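Local coordinates for protein EchA1_1 (Mycobacterium avium subsp. paratuberculosis, PDB 3R9T) that probably hydrates the double bond of enoyl-CoA thioesters to 3-hydroxyacyl-CoA, as a member of the enoyl-CoA hydratase/isomerase family of fatty acid metabolism, at residues 95-107 and 211-224. Residues are numbered along the deposited sequence; the frame is centred on the assembly and turned at random. Where two conformers were deposited one is given.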
# COMPACT_ATOMS: atom_id res chain seq x y z
N TYR B 95 14.34 18.70 5.02
CA TYR B 95 13.28 17.93 5.68
C TYR B 95 12.95 16.58 5.04
O TYR B 95 12.80 15.60 5.74
CB TYR B 95 12.00 18.77 5.74
CG TYR B 95 10.88 18.24 6.63
CD1 TYR B 95 10.85 18.55 7.99
CD2 TYR B 95 9.85 17.45 6.12
CE1 TYR B 95 9.85 18.10 8.81
CE2 TYR B 95 8.84 16.97 6.96
CZ TYR B 95 8.82 17.33 8.30
OH TYR B 95 7.85 16.88 9.17
N VAL B 96 12.82 16.55 3.71
CA VAL B 96 12.22 15.37 3.04
C VAL B 96 13.12 14.13 2.97
O VAL B 96 12.62 13.02 2.73
CB VAL B 96 11.67 15.69 1.63
CG1 VAL B 96 10.62 16.78 1.69
CG2 VAL B 96 12.81 16.00 0.64
N ARG B 97 14.42 14.33 3.15
CA ARG B 97 15.39 13.23 3.27
C ARG B 97 16.19 13.40 4.57
O ARG B 97 17.39 13.15 4.60
CB ARG B 97 16.34 13.23 2.07
CG ARG B 97 17.03 11.93 1.78
CD ARG B 97 17.73 12.07 0.43
NE ARG B 97 18.39 10.86 -0.03
CZ ARG B 97 19.13 10.79 -1.14
NH1 ARG B 97 19.31 11.86 -1.91
NH2 ARG B 97 19.70 9.63 -1.48
N HIS B 98 15.50 13.82 5.62
CA HIS B 98 16.11 14.08 6.92
C HIS B 98 15.41 13.24 7.99
O HIS B 98 14.60 13.74 8.76
CB HIS B 98 15.98 15.56 7.24
CG HIS B 98 16.80 16.02 8.40
ND1 HIS B 98 16.98 17.36 8.67
CD2 HIS B 98 17.50 15.35 9.35
CE1 HIS B 98 17.75 17.49 9.73
NE2 HIS B 98 18.08 16.29 10.16
N PHE B 99 15.76 11.97 8.05
CA PHE B 99 15.19 11.08 9.02
C PHE B 99 15.67 11.45 10.42
O PHE B 99 16.88 11.60 10.67
CB PHE B 99 15.56 9.62 8.75
CG PHE B 99 14.98 8.67 9.77
CD1 PHE B 99 13.68 8.21 9.63
CD2 PHE B 99 15.70 8.33 10.91
CE1 PHE B 99 13.11 7.38 10.60
CE2 PHE B 99 15.15 7.48 11.88
CZ PHE B 99 13.86 7.01 11.71
N ILE B 100 14.70 11.58 11.32
CA ILE B 100 14.94 11.65 12.75
C ILE B 100 14.09 10.60 13.47
O ILE B 100 13.02 10.20 13.01
CB ILE B 100 14.70 13.07 13.35
CG1 ILE B 100 13.22 13.46 13.34
CG2 ILE B 100 15.60 14.09 12.63
CD1 ILE B 100 12.93 14.68 14.25
N ASP B 101 14.60 10.15 14.61
CA ASP B 101 14.04 9.12 15.51
C ASP B 101 12.73 9.51 16.17
O ASP B 101 12.00 8.66 16.73
CB ASP B 101 15.03 8.89 16.66
CG ASP B 101 16.27 8.15 16.24
OD1 ASP B 101 16.20 7.35 15.28
OD2 ASP B 101 17.32 8.34 16.89
N LYS B 102 12.50 10.82 16.24
CA LYS B 102 11.35 11.34 16.95
C LYS B 102 10.19 11.61 16.00
O LYS B 102 10.40 11.96 14.85
CB LYS B 102 11.75 12.60 17.69
CG LYS B 102 13.17 12.48 18.28
CD LYS B 102 13.26 12.81 19.72
CE LYS B 102 14.70 12.67 20.24
NZ LYS B 102 15.09 13.85 21.01
N PRO B 103 8.96 11.43 16.48
CA PRO B 103 7.82 11.63 15.61
C PRO B 103 7.70 13.06 15.08
O PRO B 103 7.94 14.03 15.81
CB PRO B 103 6.62 11.29 16.52
CG PRO B 103 7.14 11.50 17.92
CD PRO B 103 8.55 11.04 17.84
N THR B 104 7.31 13.14 13.80
CA THR B 104 7.03 14.39 13.11
C THR B 104 5.58 14.47 12.66
O THR B 104 5.04 13.52 12.12
CB THR B 104 7.96 14.59 11.89
OG1 THR B 104 7.78 13.51 10.97
CG2 THR B 104 9.45 14.67 12.35
N ILE B 105 4.95 15.61 12.91
CA ILE B 105 3.57 15.85 12.59
C ILE B 105 3.51 17.14 11.81
O ILE B 105 3.92 18.19 12.32
CB ILE B 105 2.74 16.02 13.87
CG1 ILE B 105 2.90 14.80 14.80
CG2 ILE B 105 1.26 16.35 13.51
CD1 ILE B 105 2.35 15.05 16.22
N ALA B 106 2.99 17.08 10.60
CA ALA B 106 2.71 18.26 9.81
C ALA B 106 1.37 18.86 10.22
O ALA B 106 0.37 18.17 10.21
CB ALA B 106 2.67 17.89 8.35
N ALA B 107 1.38 20.12 10.63
CA ALA B 107 0.16 20.81 10.98
C ALA B 107 -0.14 21.78 9.85
O ALA B 107 0.42 22.89 9.80
CB ALA B 107 0.35 21.52 12.28
N VAL B 211 9.17 4.24 20.88
CA VAL B 211 8.67 5.06 19.75
C VAL B 211 9.76 5.19 18.68
O VAL B 211 9.51 5.03 17.47
CB VAL B 211 8.17 6.45 20.27
CG1 VAL B 211 7.95 7.47 19.10
CG2 VAL B 211 6.92 6.30 21.13
N GLN B 212 10.97 5.48 19.15
CA GLN B 212 12.16 5.66 18.31
C GLN B 212 12.49 4.38 17.56
O GLN B 212 12.68 4.40 16.34
CB GLN B 212 13.34 6.14 19.17
CG GLN B 212 13.08 7.55 19.62
CD GLN B 212 14.00 8.09 20.69
OE1 GLN B 212 13.69 9.12 21.29
NE2 GLN B 212 15.11 7.43 20.94
N ALA B 213 12.50 3.26 18.28
CA ALA B 213 12.77 1.97 17.65
C ALA B 213 11.69 1.60 16.64
O ALA B 213 11.97 1.07 15.56
CB ALA B 213 12.90 0.88 18.69
N SER B 214 10.43 1.88 16.99
CA SER B 214 9.31 1.59 16.09
C SER B 214 9.43 2.37 14.80
O SER B 214 9.20 1.83 13.72
CB SER B 214 7.95 1.89 16.75
OG SER B 214 7.72 1.04 17.85
N LYS B 215 9.81 3.63 14.90
CA LYS B 215 10.06 4.44 13.69
C LYS B 215 11.16 3.88 12.82
O LYS B 215 11.00 3.78 11.61
CB LYS B 215 10.44 5.89 14.03
CG LYS B 215 9.31 6.87 14.03
CD LYS B 215 9.80 8.35 13.95
CE LYS B 215 10.23 8.81 12.56
NZ LYS B 215 10.25 10.34 12.44
N ARG B 216 12.29 3.52 13.42
CA ARG B 216 13.41 3.02 12.63
C ARG B 216 13.00 1.76 11.89
O ARG B 216 13.33 1.60 10.71
CB ARG B 216 14.63 2.76 13.49
CG ARG B 216 15.26 4.02 14.03
CD ARG B 216 16.57 3.78 14.68
NE ARG B 216 16.46 2.99 15.89
CZ ARG B 216 16.41 3.49 17.13
NH1 ARG B 216 16.32 2.65 18.14
NH2 ARG B 216 16.47 4.79 17.36
N ILE B 217 12.26 0.86 12.55
CA ILE B 217 11.90 -0.39 11.89
C ILE B 217 10.85 -0.14 10.80
O ILE B 217 10.97 -0.68 9.71
CB ILE B 217 11.33 -1.42 12.86
CG1 ILE B 217 12.37 -1.85 13.87
CG2 ILE B 217 10.82 -2.65 12.10
CD1 ILE B 217 11.80 -2.33 15.21
N ALA B 218 9.84 0.67 11.09
CA ALA B 218 8.72 0.92 10.15
C ALA B 218 9.18 1.56 8.86
O ALA B 218 8.57 1.35 7.81
CB ALA B 218 7.65 1.81 10.82
N TYR B 219 10.22 2.38 8.94
CA TYR B 219 10.76 3.01 7.73
C TYR B 219 11.99 2.29 7.16
O TYR B 219 12.54 2.75 6.18
CB TYR B 219 11.11 4.47 7.97
CG TYR B 219 9.88 5.34 8.16
CD1 TYR B 219 9.58 5.85 9.40
CD2 TYR B 219 9.02 5.63 7.10
CE1 TYR B 219 8.44 6.63 9.60
CE2 TYR B 219 7.86 6.41 7.29
CZ TYR B 219 7.59 6.91 8.55
OH TYR B 219 6.46 7.71 8.77
N GLY B 220 12.40 1.16 7.74
CA GLY B 220 13.56 0.43 7.20
C GLY B 220 14.84 1.23 7.24
O GLY B 220 15.54 1.34 6.25
N VAL B 221 15.17 1.75 8.41
CA VAL B 221 16.31 2.63 8.58
C VAL B 221 17.53 1.87 9.04
O VAL B 221 17.50 1.19 10.07
CB VAL B 221 15.98 3.76 9.56
CG1 VAL B 221 17.24 4.63 9.89
CG2 VAL B 221 14.80 4.58 8.99
N ASP B 222 18.59 1.99 8.25
CA ASP B 222 19.92 1.55 8.62
C ASP B 222 20.83 2.80 8.66
O ASP B 222 20.88 3.57 7.70
CB ASP B 222 20.47 0.53 7.62
CG ASP B 222 19.63 -0.74 7.55
OD1 ASP B 222 19.02 -1.15 8.56
OD2 ASP B 222 19.58 -1.35 6.45
N ASP B 223 21.50 3.00 9.79
CA ASP B 223 22.42 4.12 9.97
C ASP B 223 21.84 5.47 9.54
O ASP B 223 22.46 6.23 8.79
CB ASP B 223 23.73 3.86 9.22
CG ASP B 223 24.63 2.86 9.94
OD1 ASP B 223 24.15 2.18 10.87
OD2 ASP B 223 25.82 2.78 9.57
N GLY B 224 20.63 5.78 10.00
CA GLY B 224 20.03 7.08 9.71
C GLY B 224 19.47 7.29 8.31
O GLY B 224 19.03 8.38 7.99
O HOH W 1 17.87 10.65 6.43
O HOH W 2 19.21 10.32 9.86
O HOH W 3 11.75 11.30 10.14
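The ring of Phe99 takes a methyl of Val221 on one face. Val221 CG2 sits 3.7 Å from the centroid of the Phe99 ring, 15° off the normal, a CH-pi contact. Tyr219 CD1 meets the ring edge near its plane, 4.0 Å from Phe99 CE1. The aliphatic parts of Lys215 and Arg216 approach the ring obliquely. Phe99 CG is anti to the backbone N (chi1 179°), which sends the ring into this corner between the end of helix 208-218 and the turn beyond it. The Arg216 guanidinium meets Asp101 at its edge, with the two planes 80° apart. Arg216 NH2 and Asp101 OD1 form a salt bridge at 3.3 Å, whose hydrogen bond is weak. Arg216 NE also pairs with Glu239 of the second subunit.

Lys215 slides past Phe99 and bends at its third torsion to bring its amine to the loop before strand 104-108. Lys215 NZ donates to Ile100 O at 2.8 Å and to Lys102 O at 2.9 Å. For Ile100 O the amine is tilted from the carbonyl plane; for Lys102 O it lies above that plane. A water 2.9 Å from Lys215 NZ accepts a bond from it and another from Ile100 N. Asp124 forms a salt bridge with the same amine and is hydrogen-bonded to Tyr219 OH. Farther along, Pro103 CD packs on Val211 CG1 at 3.8 Å.

The contact joins the loop leading into a central strand of the crotonase-fold sheet to helix 208-218 and the turn after it. Two carbonyls, a carboxylate and a water surround the buried amine of Lys215, more acceptors than its three protons can serve singly, so at least one proton is probably shared. These partners would be expected to stabilise its positive charge and fix the loop against the helix.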